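PDB 3G40: Na-K-Cl cotransporter from Methanosarcina acetivorans, which is probably a chloride:cation symporter of the SLC12A family, the part described here being its cytoplasmic C-terminal domain. Local coordinates for residues N22-V27 with Y137-L142; E125-I130 with P256-A261; V141-K146 with F250-N255. All coordinates share one frame; numbering follows the deposited sequence.

Contact 1. Residues N22-V27 with Y137-L142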
ATOM      1  N   ASN A  22       4.487  -4.887 -21.098  1.00 38.42           N
ATOM      2  CA  ASN A  22       3.180  -4.428 -21.565  1.00 41.56           C
ATOM      3  C   ASN A  22       2.110  -5.313 -20.931  1.00 36.70           C
ATOM      4  O   ASN A  22       1.981  -6.472 -21.292  1.00 41.34           O
ATOM      5  CB  ASN A  22       3.108  -4.502 -23.089  1.00 42.54           C
ATOM      6  CG  ASN A  22       4.154  -3.634 -23.758  1.00 47.70           C
ATOM      7  OD1 ASN A  22       4.237  -2.433 -23.498  1.00 45.65           O
ATOM      8  ND2 ASN A  22       4.963  -4.239 -24.627  1.00 50.72           N
ATOM      9  N   LEU A  23       1.379  -4.774 -19.955  1.00 37.14           N
ATOM     10  CA  LEU A  23       0.444  -5.575 -19.176  1.00 33.92           C
ATOM     11  C   LEU A  23      -0.975  -5.472 -19.717  1.00 40.66           C
ATOM     12  O   LEU A  23      -1.409  -4.401 -20.131  1.00 38.33           O
ATOM     13  CB  LEU A  23       0.417  -5.108 -17.717  1.00 31.94           C
ATOM     14  CG  LEU A  23       1.774  -5.032 -17.020  1.00 33.53           C
ATOM     15  CD1 LEU A  23       1.594  -4.609 -15.556  1.00 35.46           C
ATOM     16  CD2 LEU A  23       2.464  -6.375 -17.134  1.00 34.70           C
ATOM     17  N   LEU A  24      -1.687  -6.589 -19.696  1.00 42.82           N
ATOM     18  CA  LEU A  24      -3.135  -6.577 -19.848  1.00 44.28           C
ATOM     19  C   LEU A  24      -3.708  -6.791 -18.452  1.00 41.48           C
ATOM     20  O   LEU A  24      -3.430  -7.805 -17.804  1.00 42.24           O
ATOM     21  CB  LEU A  24      -3.584  -7.697 -20.780  1.00 41.15           C
ATOM     22  CG  LEU A  24      -5.094  -7.802 -20.996  1.00 44.63           C
ATOM     23  CD1 LEU A  24      -5.630  -6.521 -21.637  1.00 41.43           C
ATOM     24  CD2 LEU A  24      -5.388  -8.995 -21.869  1.00 44.70           C
ATOM     25  N   VAL A  25      -4.472  -5.817 -17.979  1.00 36.08           N
ATOM     26  CA  VAL A  25      -4.978  -5.837 -16.615  1.00 33.44           C
ATOM     27  C   VAL A  25      -6.512  -5.838 -16.592  1.00 41.97           C
ATOM     28  O   VAL A  25      -7.142  -4.801 -16.795  1.00 40.28           O
ATOM     29  CB  VAL A  25      -4.461  -4.605 -15.824  1.00 36.95           C
ATOM     30  CG1 VAL A  25      -4.926  -4.658 -14.370  1.00 36.05           C
ATOM     31  CG2 VAL A  25      -2.929  -4.499 -15.916  1.00 37.17           C
ATOM     32  N   PRO A  26      -7.119  -7.001 -16.319  1.00 39.89           N
ATOM     33  CA  PRO A  26      -8.576  -7.007 -16.163  1.00 44.45           C
ATOM     34  C   PRO A  26      -8.972  -6.248 -14.907  1.00 45.49           C
ATOM     35  O   PRO A  26      -8.302  -6.370 -13.874  1.00 45.81           O
ATOM     36  CB  PRO A  26      -8.924  -8.491 -16.010  1.00 44.40           C
ATOM     37  CG  PRO A  26      -7.648  -9.255 -16.285  1.00 44.68           C
ATOM     38  CD  PRO A  26      -6.514  -8.317 -16.059  1.00 41.38           C
ATOM     39  N   VAL A  27     -10.041  -5.464 -14.998  1.00 37.24           N
ATOM     40  CA  VAL A  27     -10.522  -4.680 -13.879  1.00 40.14           C
ATOM     41  C   VAL A  27     -12.023  -4.885 -13.700  1.00 46.80           C
ATOM     42  O   VAL A  27     -12.809  -4.579 -14.599  1.00 52.11           O
ATOM     43  CB  VAL A  27     -10.268  -3.192 -14.113  1.00 44.14           C
ATOM     44  CG1 VAL A  27     -10.850  -2.374 -12.972  1.00 44.21           C
ATOM     45  CG2 VAL A  27      -8.781  -2.928 -14.274  1.00 48.39           C
ATOM     46  N   TYR A 137      -1.838 -17.348 -26.549  1.00 68.26           N
ATOM     47  CA  TYR A 137      -1.731 -16.060 -27.220  1.00 67.43           C
ATOM     48  C   TYR A 137      -0.347 -15.433 -27.055  1.00 64.77           C
ATOM     49  O   TYR A 137      -0.203 -14.206 -27.078  1.00 66.72           O
ATOM     50  CB  TYR A 137      -2.824 -15.110 -26.720  1.00 75.07           C
ATOM     51  CG  TYR A 137      -4.222 -15.597 -27.040  1.00 89.37           C
ATOM     52  CD1 TYR A 137      -4.927 -16.386 -26.139  1.00 94.79           C
ATOM     53  CD2 TYR A 137      -4.830 -15.283 -28.251  1.00 96.50           C
ATOM     54  CE1 TYR A 137      -6.202 -16.840 -26.432  1.00100.22           C
ATOM     55  CE2 TYR A 137      -6.104 -15.732 -28.550  1.00 98.99           C
ATOM     56  CZ  TYR A 137      -6.784 -16.510 -27.636  1.00101.02           C
ATOM     57  OH  TYR A 137      -8.051 -16.961 -27.926  1.00106.81           O
ATOM     58  N   ARG A 138       0.667 -16.280 -26.898  1.00 70.76           N
ATOM     59  CA  ARG A 138       2.036 -15.807 -26.697  1.00 76.95           C
ATOM     60  C   ARG A 138       2.133 -14.815 -25.536  1.00 66.02           C
ATOM     61  O   ARG A 138       2.854 -13.816 -25.622  1.00 61.44           O
ATOM     62  CB  ARG A 138       2.563 -15.153 -27.975  1.00 82.66           C
ATOM     63  CG  ARG A 138       2.567 -16.061 -29.191  1.00 91.11           C
ATOM     64  CD  ARG A 138       2.747 -15.254 -30.467  1.00104.41           C
ATOM     65  NE  ARG A 138       3.893 -14.350 -30.390  1.00111.29           N
ATOM     66  CZ  ARG A 138       4.099 -13.332 -31.222  1.00117.29           C
ATOM     67  NH1 ARG A 138       3.232 -13.081 -32.194  1.00122.15           N
ATOM     68  NH2 ARG A 138       5.169 -12.560 -31.078  1.00114.79           N
ATOM     69  N   MET A 139       1.406 -15.079 -24.453  1.00 57.25           N
ATOM     70  CA  MET A 139       1.422 -14.172 -23.312  1.00 48.27           C
ATOM     71  C   MET A 139       2.040 -14.757 -22.041  1.00 48.62           C
ATOM     72  O   MET A 139       1.792 -15.906 -21.680  1.00 49.74           O
ATOM     73  CB  MET A 139       0.014 -13.657 -22.998  1.00 53.94           C
ATOM     74  CG  MET A 139      -0.456 -12.555 -23.919  1.00 64.91           C
ATOM     75  SD  MET A 139      -2.115 -11.989 -23.493  1.00 67.42           S
ATOM     76  CE  MET A 139      -1.806 -10.774 -22.217  1.00 50.90           C
ATOM     77  N   GLY A 140       2.836 -13.945 -21.362  1.00 50.13           N
ATOM     78  CA  GLY A 140       3.287 -14.276 -20.024  1.00 49.34           C
ATOM     79  C   GLY A 140       2.166 -13.981 -19.045  1.00 46.89           C
ATOM     80  O   GLY A 140       1.196 -13.288 -19.383  1.00 43.71           O
ATOM     81  N   VAL A 141       2.283 -14.515 -17.836  1.00 43.17           N
ATOM     82  CA  VAL A 141       1.297 -14.252 -16.793  1.00 38.76           C
ATOM     83  C   VAL A 141       1.998 -13.836 -15.500  1.00 41.76           C
ATOM     84  O   VAL A 141       2.996 -14.452 -15.095  1.00 37.27           O
ATOM     85  CB  VAL A 141       0.405 -15.487 -16.521  1.00 43.50           C
ATOM     86  CG1 VAL A 141      -0.566 -15.206 -15.378  1.00 45.74           C
ATOM     87  CG2 VAL A 141      -0.355 -15.886 -17.788  1.00 41.70           C
ATOM     88  N   LEU A 142       1.493 -12.770 -14.878  1.00 36.36           N
ATOM     89  CA  LEU A 142       1.909 -12.390 -13.532  1.00 37.06           C
ATOM     90  C   LEU A 142       0.722 -12.591 -12.612  1.00 46.47           C
ATOM     91  O   LEU A 142      -0.349 -12.032 -12.836  1.00 43.19           O
ATOM     92  CB  LEU A 142       2.358 -10.929 -13.484  1.00 35.62           C
ATOM     93  CG  LEU A 142       3.668 -10.595 -14.202  1.00 39.28           C
ATOM     94  CD1 LEU A 142       3.917  -9.094 -14.174  1.00 40.02           C
ATOM     95  CD2 LEU A 142       4.853 -11.356 -13.550  1.00 35.79           C
TER

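Contact 2. Residues E125-I130 with P256-A261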
ATOM      1  N   GLU A 125     -10.837 -22.115 -10.652  1.00 73.91           N
ATOM      2  CA  GLU A 125     -10.906 -22.855 -11.903  1.00 77.39           C
ATOM      3  C   GLU A 125     -10.826 -21.937 -13.124  1.00 68.09           C
ATOM      4  O   GLU A 125     -10.047 -22.195 -14.044  1.00 66.12           O
ATOM      5  CB  GLU A 125     -12.137 -23.756 -11.967  1.00 86.28           C
ATOM      6  CG  GLU A 125     -11.928 -24.914 -12.909  1.00101.28           C
ATOM      7  CD  GLU A 125     -10.533 -25.513 -12.767  1.00116.80           C
ATOM      8  OE1 GLU A 125     -10.174 -25.943 -11.649  1.00119.83           O
ATOM      9  OE2 GLU A 125      -9.796 -25.557 -13.775  1.00123.02           O
ATOM     10  N   GLU A 126     -11.620 -20.871 -13.132  1.00 67.35           N
ATOM     11  CA  GLU A 126     -11.554 -19.889 -14.216  1.00 70.99           C
ATOM     12  C   GLU A 126     -10.151 -19.294 -14.302  1.00 63.09           C
ATOM     13  O   GLU A 126      -9.571 -19.184 -15.382  1.00 57.81           O
ATOM     14  CB  GLU A 126     -12.569 -18.767 -14.004  1.00 80.48           C
ATOM     15  CG  GLU A 126     -14.015 -19.167 -14.236  1.00 99.73           C
ATOM     16  CD  GLU A 126     -14.949 -17.971 -14.209  1.00111.01           C
ATOM     17  OE1 GLU A 126     -14.482 -16.863 -13.866  1.00110.67           O
ATOM     18  OE2 GLU A 126     -16.145 -18.136 -14.533  1.00117.37           O
ATOM     19  N   ILE A 127      -9.615 -18.907 -13.149  1.00 62.78           N
ATOM     20  CA  ILE A 127      -8.275 -18.343 -13.077  1.00 60.31           C
ATOM     21  C   ILE A 127      -7.246 -19.284 -13.698  1.00 60.65           C
ATOM     22  O   ILE A 127      -6.435 -18.871 -14.526  1.00 64.36           O
ATOM     23  CB  ILE A 127      -7.898 -17.995 -11.624  1.00 62.12           C
ATOM     24  CG1 ILE A 127      -8.671 -16.752 -11.174  1.00 59.58           C
ATOM     25  CG2 ILE A 127      -6.397 -17.778 -11.489  1.00 62.99           C
ATOM     26  CD1 ILE A 127      -8.321 -16.289  -9.781  1.00 60.49           C
ATOM     27  N   ARG A 128      -7.305 -20.553 -13.307  1.00 56.31           N
ATOM     28  CA  ARG A 128      -6.423 -21.573 -13.853  1.00 60.99           C
ATOM     29  C   ARG A 128      -6.609 -21.691 -15.365  1.00 61.90           C
ATOM     30  O   ARG A 128      -5.642 -21.826 -16.112  1.00 59.75           O
ATOM     31  CB  ARG A 128      -6.711 -22.920 -13.187  1.00 67.10           C
ATOM     32  CG  ARG A 128      -5.480 -23.760 -12.891  1.00 78.56           C
ATOM     33  CD  ARG A 128      -5.865 -25.026 -12.135  1.00 92.05           C
ATOM     34  NE  ARG A 128      -6.720 -24.725 -10.988  1.00 98.79           N
ATOM     35  CZ  ARG A 128      -7.523 -25.605 -10.397  1.00102.64           C
ATOM     36  NH1 ARG A 128      -7.592 -26.853 -10.845  1.00107.87           N
ATOM     37  NH2 ARG A 128      -8.266 -25.234  -9.362  1.00 96.58           N
ATOM     38  N   GLU A 129      -7.860 -21.637 -15.813  1.00 55.96           N
ATOM     39  CA  GLU A 129      -8.160 -21.742 -17.234  1.00 63.80           C
ATOM     40  C   GLU A 129      -7.614 -20.536 -17.994  1.00 66.92           C
ATOM     41  O   GLU A 129      -7.079 -20.671 -19.095  1.00 65.63           O
ATOM     42  CB  GLU A 129      -9.670 -21.858 -17.450  1.00 74.64           C
ATOM     43  CG  GLU A 129     -10.069 -22.094 -18.895  1.00 86.28           C
ATOM     44  CD  GLU A 129      -9.325 -23.257 -19.518  1.00 92.34           C
ATOM     45  OE1 GLU A 129      -8.926 -24.184 -18.777  1.00 96.38           O
ATOM     46  OE2 GLU A 129      -9.137 -23.244 -20.753  1.00 95.47           O
ATOM     47  N   ILE A 130      -7.758 -19.355 -17.399  1.00 62.22           N
ATOM     48  CA  ILE A 130      -7.225 -18.129 -17.976  1.00 64.20           C
ATOM     49  C   ILE A 130      -5.711 -18.245 -18.132  1.00 64.21           C
ATOM     50  O   ILE A 130      -5.158 -17.944 -19.190  1.00 62.93           O
ATOM     51  CB  ILE A 130      -7.565 -16.913 -17.097  1.00 72.33           C
ATOM     52  CG1 ILE A 130      -9.046 -16.557 -17.241  1.00 73.85           C
ATOM     53  CG2 ILE A 130      -6.708 -15.719 -17.475  1.00 71.52           C
ATOM     54  CD1 ILE A 130      -9.430 -16.186 -18.646  1.00 81.19           C
ATOM     55  N   PRO A 256      -0.848 -24.447 -12.411  1.00 58.78           N
ATOM     56  CA  PRO A 256      -0.515 -24.010 -11.050  1.00 65.30           C
ATOM     57  C   PRO A 256      -1.431 -24.562  -9.962  1.00 66.41           C
ATOM     58  O   PRO A 256      -2.621 -24.772 -10.193  1.00 70.34           O
ATOM     59  CB  PRO A 256      -0.689 -22.486 -11.119  1.00 65.07           C
ATOM     60  CG  PRO A 256      -1.106 -22.163 -12.550  1.00 67.10           C
ATOM     61  CD  PRO A 256      -1.619 -23.429 -13.138  1.00 64.03           C
ATOM     62  N   ASP A 257      -0.864 -24.784  -8.781  1.00 63.72           N
ATOM     63  CA  ASP A 257      -1.649 -25.054  -7.585  1.00 64.40           C
ATOM     64  C   ASP A 257      -1.827 -23.732  -6.852  1.00 64.75           C
ATOM     65  O   ASP A 257      -0.941 -23.303  -6.113  1.00 54.40           O
ATOM     66  CB  ASP A 257      -0.934 -26.060  -6.688  1.00 68.88           C
ATOM     67  CG  ASP A 257      -1.756 -26.450  -5.468  1.00 76.71           C
ATOM     68  OD1 ASP A 257      -2.788 -25.802  -5.200  1.00 74.27           O
ATOM     69  OD2 ASP A 257      -1.362 -27.413  -4.770  1.00 80.28           O
ATOM     70  N   LEU A 258      -2.972 -23.090  -7.073  1.00 62.27           N
ATOM     71  CA  LEU A 258      -3.253 -21.770  -6.511  1.00 62.21           C
ATOM     72  C   LEU A 258      -3.276 -21.764  -4.985  1.00 60.16           C
ATOM     73  O   LEU A 258      -3.036 -20.726  -4.360  1.00 53.28           O
ATOM     74  CB  LEU A 258      -4.575 -21.221  -7.053  1.00 65.69           C
ATOM     75  CG  LEU A 258      -4.681 -20.993  -8.562  1.00 65.80           C
ATOM     76  CD1 LEU A 258      -5.924 -20.185  -8.883  1.00 64.66           C
ATOM     77  CD2 LEU A 258      -3.445 -20.298  -9.098  1.00 62.52           C
ATOM     78  N   ASP A 259      -3.575 -22.915  -4.384  1.00 52.85           N
ATOM     79  CA  ASP A 259      -3.567 -23.024  -2.926  1.00 63.94           C
ATOM     80  C   ASP A 259      -2.138 -23.022  -2.399  1.00 55.31           C
ATOM     81  O   ASP A 259      -1.859 -22.508  -1.317  1.00 54.32           O
ATOM     82  CB  ASP A 259      -4.301 -24.284  -2.464  1.00 68.42           C
ATOM     83  CG  ASP A 259      -5.807 -24.114  -2.471  1.00 76.22           C
ATOM     84  OD1 ASP A 259      -6.283 -22.957  -2.464  1.00 78.07           O
ATOM     85  OD2 ASP A 259      -6.517 -25.141  -2.478  1.00 83.41           O
ATOM     86  N   LEU A 260      -1.237 -23.605  -3.176  1.00 57.57           N
ATOM     87  CA  LEU A 260       0.176 -23.582  -2.849  1.00 59.51           C
ATOM     88  C   LEU A 260       0.663 -22.132  -2.885  1.00 56.36           C
ATOM     89  O   LEU A 260       1.409 -21.695  -2.011  1.00 48.97           O
ATOM     90  CB  LEU A 260       0.947 -24.438  -3.847  1.00 64.52           C
ATOM     91  CG  LEU A 260       2.171 -25.180  -3.320  1.00 75.22           C
ATOM     92  CD1 LEU A 260       2.589 -26.271  -4.295  1.00 76.82           C
ATOM     93  CD2 LEU A 260       3.308 -24.210  -3.060  1.00 75.93           C
ATOM     94  N   ALA A 261       0.219 -21.380  -3.892  1.00 54.74           N
ATOM     95  CA  ALA A 261       0.584 -19.973  -4.005  1.00 49.68           C
ATOM     96  C   ALA A 261       0.107 -19.200  -2.780  1.00 48.21           C
ATOM     97  O   ALA A 261       0.860 -18.414  -2.210  1.00 45.61           O
ATOM     98  CB  ALA A 261       0.007 -19.362  -5.292  1.00 49.20           C
TER

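Contact 3. Residues V141-K146 with F250-N255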
ATOM      1  N   VAL A 141       2.283 -14.515 -17.836  1.00 43.17           N
ATOM      2  CA  VAL A 141       1.297 -14.252 -16.793  1.00 38.76           C
ATOM      3  C   VAL A 141       1.998 -13.836 -15.500  1.00 41.76           C
ATOM      4  O   VAL A 141       2.996 -14.452 -15.095  1.00 37.27           O
ATOM      5  CB  VAL A 141       0.405 -15.487 -16.521  1.00 43.50           C
ATOM      6  CG1 VAL A 141      -0.566 -15.206 -15.378  1.00 45.74           C
ATOM      7  CG2 VAL A 141      -0.355 -15.886 -17.788  1.00 41.70           C
ATOM      8  N   LEU A 142       1.493 -12.770 -14.878  1.00 36.36           N
ATOM      9  CA  LEU A 142       1.909 -12.390 -13.532  1.00 37.06           C
ATOM     10  C   LEU A 142       0.722 -12.591 -12.612  1.00 46.47           C
ATOM     11  O   LEU A 142      -0.349 -12.032 -12.836  1.00 43.19           O
ATOM     12  CB  LEU A 142       2.358 -10.929 -13.484  1.00 35.62           C
ATOM     13  CG  LEU A 142       3.668 -10.595 -14.202  1.00 39.28           C
ATOM     14  CD1 LEU A 142       3.917  -9.094 -14.174  1.00 40.02           C
ATOM     15  CD2 LEU A 142       4.853 -11.356 -13.550  1.00 35.79           C
ATOM     16  N   LEU A 143       0.896 -13.412 -11.586  1.00 41.08           N
ATOM     17  CA  LEU A 143      -0.178 -13.636 -10.628  1.00 37.91           C
ATOM     18  C   LEU A 143       0.231 -13.055  -9.276  1.00 40.18           C
ATOM     19  O   LEU A 143       1.209 -13.493  -8.657  1.00 38.79           O
ATOM     20  CB  LEU A 143      -0.503 -15.127 -10.534  1.00 39.13           C
ATOM     21  CG  LEU A 143      -1.549 -15.559  -9.508  1.00 46.61           C
ATOM     22  CD1 LEU A 143      -2.972 -15.113  -9.911  1.00 40.54           C
ATOM     23  CD2 LEU A 143      -1.477 -17.068  -9.306  1.00 46.18           C
ATOM     24  N   PHE A 144      -0.507 -12.043  -8.831  1.00 34.62           N
ATOM     25  CA  PHE A 144      -0.105 -11.259  -7.675  1.00 36.82           C
ATOM     26  C   PHE A 144      -0.890 -11.627  -6.416  1.00 40.78           C
ATOM     27  O   PHE A 144      -2.118 -11.589  -6.397  1.00 39.60           O
ATOM     28  CB  PHE A 144      -0.242  -9.774  -8.018  1.00 36.14           C
ATOM     29  CG  PHE A 144       0.132  -8.837  -6.905  1.00 37.17           C
ATOM     30  CD1 PHE A 144       1.265  -9.063  -6.117  1.00 39.43           C
ATOM     31  CD2 PHE A 144      -0.627  -7.701  -6.677  1.00 40.15           C
ATOM     32  CE1 PHE A 144       1.608  -8.174  -5.107  1.00 44.28           C
ATOM     33  CE2 PHE A 144      -0.289  -6.806  -5.678  1.00 36.64           C
ATOM     34  CZ  PHE A 144       0.828  -7.042  -4.885  1.00 40.63           C
ATOM     35  N   SER A 145      -0.173 -11.997  -5.359  1.00 35.37           N
ATOM     36  CA  SER A 145      -0.831 -12.370  -4.116  1.00 40.34           C
ATOM     37  C   SER A 145      -0.408 -11.378  -3.039  1.00 44.22           C
ATOM     38  O   SER A 145       0.607 -11.555  -2.360  1.00 36.91           O
ATOM     39  CB  SER A 145      -0.481 -13.812  -3.741  1.00 40.90           C
ATOM     40  OG  SER A 145      -1.168 -14.223  -2.572  1.00 47.51           O
ATOM     41  N   LYS A 146      -1.178 -10.308  -2.912  1.00 39.67           N
ATOM     42  CA  LYS A 146      -0.813  -9.218  -2.016  1.00 40.69           C
ATOM     43  C   LYS A 146      -1.183  -9.561  -0.589  1.00 40.97           C
ATOM     44  O   LYS A 146      -2.319  -9.927  -0.311  1.00 36.20           O
ATOM     45  CB  LYS A 146      -1.497  -7.907  -2.439  1.00 46.47           C
ATOM     46  CG  LYS A 146      -1.151  -6.748  -1.520  1.00 42.00           C
ATOM     47  CD  LYS A 146      -1.299  -5.388  -2.217  1.00 49.18           C
ATOM     48  CE  LYS A 146      -2.633  -4.753  -1.926  1.00 60.97           C
ATOM     49  NZ  LYS A 146      -2.652  -3.331  -2.397  1.00 69.17           N
ATOM     50  N   PHE A 250       8.291 -15.761  -7.463  1.00 33.08           N
ATOM     51  CA  PHE A 250       8.420 -17.174  -7.812  1.00 37.44           C
ATOM     52  C   PHE A 250       8.106 -17.356  -9.289  1.00 44.50           C
ATOM     53  O   PHE A 250       7.499 -16.486  -9.913  1.00 39.22           O
ATOM     54  CB  PHE A 250       7.424 -18.017  -7.008  1.00 39.36           C
ATOM     55  CG  PHE A 250       7.669 -18.007  -5.523  1.00 42.86           C
ATOM     56  CD1 PHE A 250       7.059 -17.062  -4.710  1.00 41.61           C
ATOM     57  CD2 PHE A 250       8.494 -18.956  -4.938  1.00 41.95           C
ATOM     58  CE1 PHE A 250       7.283 -17.055  -3.335  1.00 43.18           C
ATOM     59  CE2 PHE A 250       8.724 -18.952  -3.557  1.00 39.20           C
ATOM     60  CZ  PHE A 250       8.121 -17.997  -2.765  1.00 38.19           C
ATOM     61  N   SER A 251       8.504 -18.490  -9.851  1.00 38.13           N
ATOM     62  CA  SER A 251       7.968 -18.890 -11.146  1.00 38.27           C
ATOM     63  C   SER A 251       6.588 -19.502 -10.930  1.00 43.21           C
ATOM     64  O   SER A 251       6.333 -20.108  -9.888  1.00 45.76           O
ATOM     65  CB  SER A 251       8.910 -19.875 -11.835  1.00 43.26           C
ATOM     66  OG  SER A 251      10.088 -19.194 -12.222  1.00 43.43           O
ATOM     67  N   LEU A 252       5.692 -19.297 -11.895  1.00 41.51           N
ATOM     68  CA  LEU A 252       4.346 -19.867 -11.876  1.00 44.77           C
ATOM     69  C   LEU A 252       4.293 -21.085 -12.802  1.00 44.56           C
ATOM     70  O   LEU A 252       4.600 -20.982 -13.995  1.00 46.30           O
ATOM     71  CB  LEU A 252       3.312 -18.808 -12.332  1.00 35.66           C
ATOM     72  CG  LEU A 252       1.843 -19.210 -12.476  1.00 44.78           C
ATOM     73  CD1 LEU A 252       1.302 -19.724 -11.158  1.00 47.82           C
ATOM     74  CD2 LEU A 252       1.017 -18.002 -12.958  1.00 43.48           C
ATOM     75  N   ASP A 253       3.917 -22.236 -12.250  1.00 45.71           N
ATOM     76  CA  ASP A 253       3.772 -23.467 -13.030  1.00 57.68           C
ATOM     77  C   ASP A 253       2.670 -23.259 -14.062  1.00 61.84           C
ATOM     78  O   ASP A 253       1.635 -22.679 -13.738  1.00 56.03           O
ATOM     79  CB  ASP A 253       3.410 -24.622 -12.086  1.00 73.82           C
ATOM     80  CG  ASP A 253       3.360 -25.980 -12.781  1.00 89.44           C
ATOM     81  OD1 ASP A 253       3.122 -26.040 -14.004  1.00 93.35           O
ATOM     82  OD2 ASP A 253       3.538 -27.000 -12.081  1.00 94.00           O
ATOM     83  N   PRO A 254       2.894 -23.713 -15.311  1.00 66.05           N
ATOM     84  CA  PRO A 254       1.876 -23.621 -16.370  1.00 70.28           C
ATOM     85  C   PRO A 254       0.540 -24.224 -15.940  1.00 69.09           C
ATOM     86  O   PRO A 254      -0.518 -23.874 -16.475  1.00 66.43           O
ATOM     87  CB  PRO A 254       2.476 -24.459 -17.501  1.00 74.91           C
ATOM     88  CG  PRO A 254       3.943 -24.396 -17.284  1.00 74.38           C
ATOM     89  CD  PRO A 254       4.167 -24.266 -15.807  1.00 64.12           C
ATOM     90  N   ASN A 255       0.607 -25.137 -14.977  1.00 64.49           N
ATOM     91  CA  ASN A 255      -0.565 -25.792 -14.414  1.00 65.48           C
ATOM     92  C   ASN A 255      -0.502 -25.640 -12.904  1.00 62.27           C
ATOM     93  O   ASN A 255      -0.134 -26.577 -12.190  1.00 67.20           O
ATOM     94  CB  ASN A 255      -0.573 -27.275 -14.795  1.00 72.55           C
ATOM     95  CG  ASN A 255      -1.638 -28.065 -14.053  1.00 87.32           C
ATOM     96  OD1 ASN A 255      -2.605 -27.498 -13.536  1.00 93.24           O
ATOM     97  ND2 ASN A 255      -1.465 -29.384 -14.000  1.00 92.66           N
TER

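Contact 1. Residues N22-V27 with Y137-L142
The parallel half of the central mixed sheet holds this contact, where Leu24 meets Met139 and Leu23 meets Leu142 across an intervening strand. Strands 22-27 and 140-145 run the same way, but strand 112-116 lies between them, and its backbone bonds to Leu24 on one side and Leu142 on the other. Hence none forms between the two segments. Even the nearest CA atoms, those of Leu23 and Leu142, are 9.0 Å apart, and side chains alone close the gap. On one face of the sheet Met139 sends its CE methyl to Leu24. Its CE lies 3.8 Å from Leu24 CB and 4.0 Å from Leu24 CD2, so the methyl touches the root and one branch of the leucine. The thioether chain runs out straight at chi2 and then bends at chi3 (85°), which carries CE around toward Leu24. The two side chains cross at about a right angle.

The strand order 3-2-1-4-5 of this half is Rossmann-like, with helices packed on both faces. The second pair uses the other face. There the methyls meet tip to tip, Leu23 CD2 standing 4.3 Å from Leu142 CD1. Ile112 of the middle strand touches both leucines, and helix 30-44 lies against Leu23. Helix 94-103 covers the Leu24 face through Met100. Just before Met139, Arg138 has positive phi (53°) as the C-prime residue of a Schellman motif. This motif ends helix 124-136, and the chain turns from it into strand 140-145.

Contact 2. Residues E125-I130 with P256-A261
Arg128 lies along Pro256, and the preceding residue, Ile127, meets Leu258. Beyond CB, the arginine chain comes alongside the proline, the two side chains sliding past each other in opposite directions. Its CG is 3.9 Å from Pro256 CD, a purely apolar touch. Its CD is next, 3.8 Å from Pro256 O. The chain then bends at chi3 (-50°), and NE remains 4.2 Å from Pro256 O. That oxygen lies obliquely to the guanidinium, and no hydrogen bond is formed. At the tip the group turns back to its own helix. NH1 is 2.9 Å from Glu125 OE1, a salt bridge of charges only, since the oxygen lies well out of the guanidinium plane. Glu125 CD sits 3.7 Å above one guanidinium face, offset toward the rim. With an alanine here, Glu125 would probably lose this charge partner, and Pro256 the aliphatic chain packed along it.

The second pair is apolar. Leu258 CD1 presses on Ile127 CG2 at 3.6 Å, the branch of the isoleucine that stands anti to its backbone N. Leu258 opens helix 258-268, for which Asp257 is the N-cap. Asp257 OD1 accepts weak bonds from Asp259 N and Leu260 N.

Asp259 ties this helix start to Arg121 by a salt bridge. Leu117 touches Leu258, and Pro118 touches Ile127. Pro256 also rests on Ile131, one turn further along helix 124-136. That helix packs on strand 112-116 through Ile130, beside the start of helix 258-268.

Contact 3. Residues V141-K146 with F250-N255
Strand 140-145 and strand 247-251 run antiparallel in the same sheet, with strand 271-276 between them. Their segments share no backbone hydrogen bond. Val141 and Leu143 bond instead through their main chains to Leu276 and Phe274 of the middle strand. The second segment is strand only at Phe250 and Ser251. After that it leaves the sheet as a loop, and its first loop residue, Leu252, comes nearest to the other segment. The CA atoms of Leu143 and Leu252 are 7.8 Å apart.

The closest touches are made by one methyl. Leu252 CD2 meets two residues on the same face of strand 140-145. It lies 4.0 Å from Val141 CG1 and 4.1 Å from Leu143 CB. The leucine stands with CG anti to its backbone N (chi1 176°), and this extends the side chain toward the strand. Val141 offers the gamma methyl that is likewise anti to its own N (chi1 177°), and the valine and the leucine approach at a slant. Leu143 is met at CB, and its CD2 methyl stands 4.3 Å from Leu252 CD1. All three residues are buried, and the interaction is wholly apolar.

The loop that follows is shaped by an Asx turn. Asp253 OD1 accepts a nearly straight bond from Asn255 N, 2.8 Å long with an N-H...O angle of 174°. The donor comes from above the carboxylate plane. Leu252 O accepts a hydrogen bond from the side-chain ND2 of Asn177. Phe274 of strand 271-276 also touches Leu252. Helix 258-268 lies over this face of the sheet, reaching Leu143 through Leu258 and Ser145 through Met265.

In the fold
Strand 140-145 links contacts 1 and 3, which share Val141 and Leu142 and have centres about 12 Å apart. Contact 1 spans strand 112-116 on one flank of it, and contact 3 spans strand 271-276 on the other. Contact 2 lies on the face of the sheet to which Leu143 points, its centre about 9 Å from that of contact 3 and about 15 Å from that of contact 1. It touches contact 3 where Leu258 CD2 packs 3.8 Å from Leu143 CD2. In the chain, contact 3 is nested inside the loop that contact 2 closes. Contacts 2 and 3 both join the first C-terminal family region to the second, whereas contact 1 stays within the first.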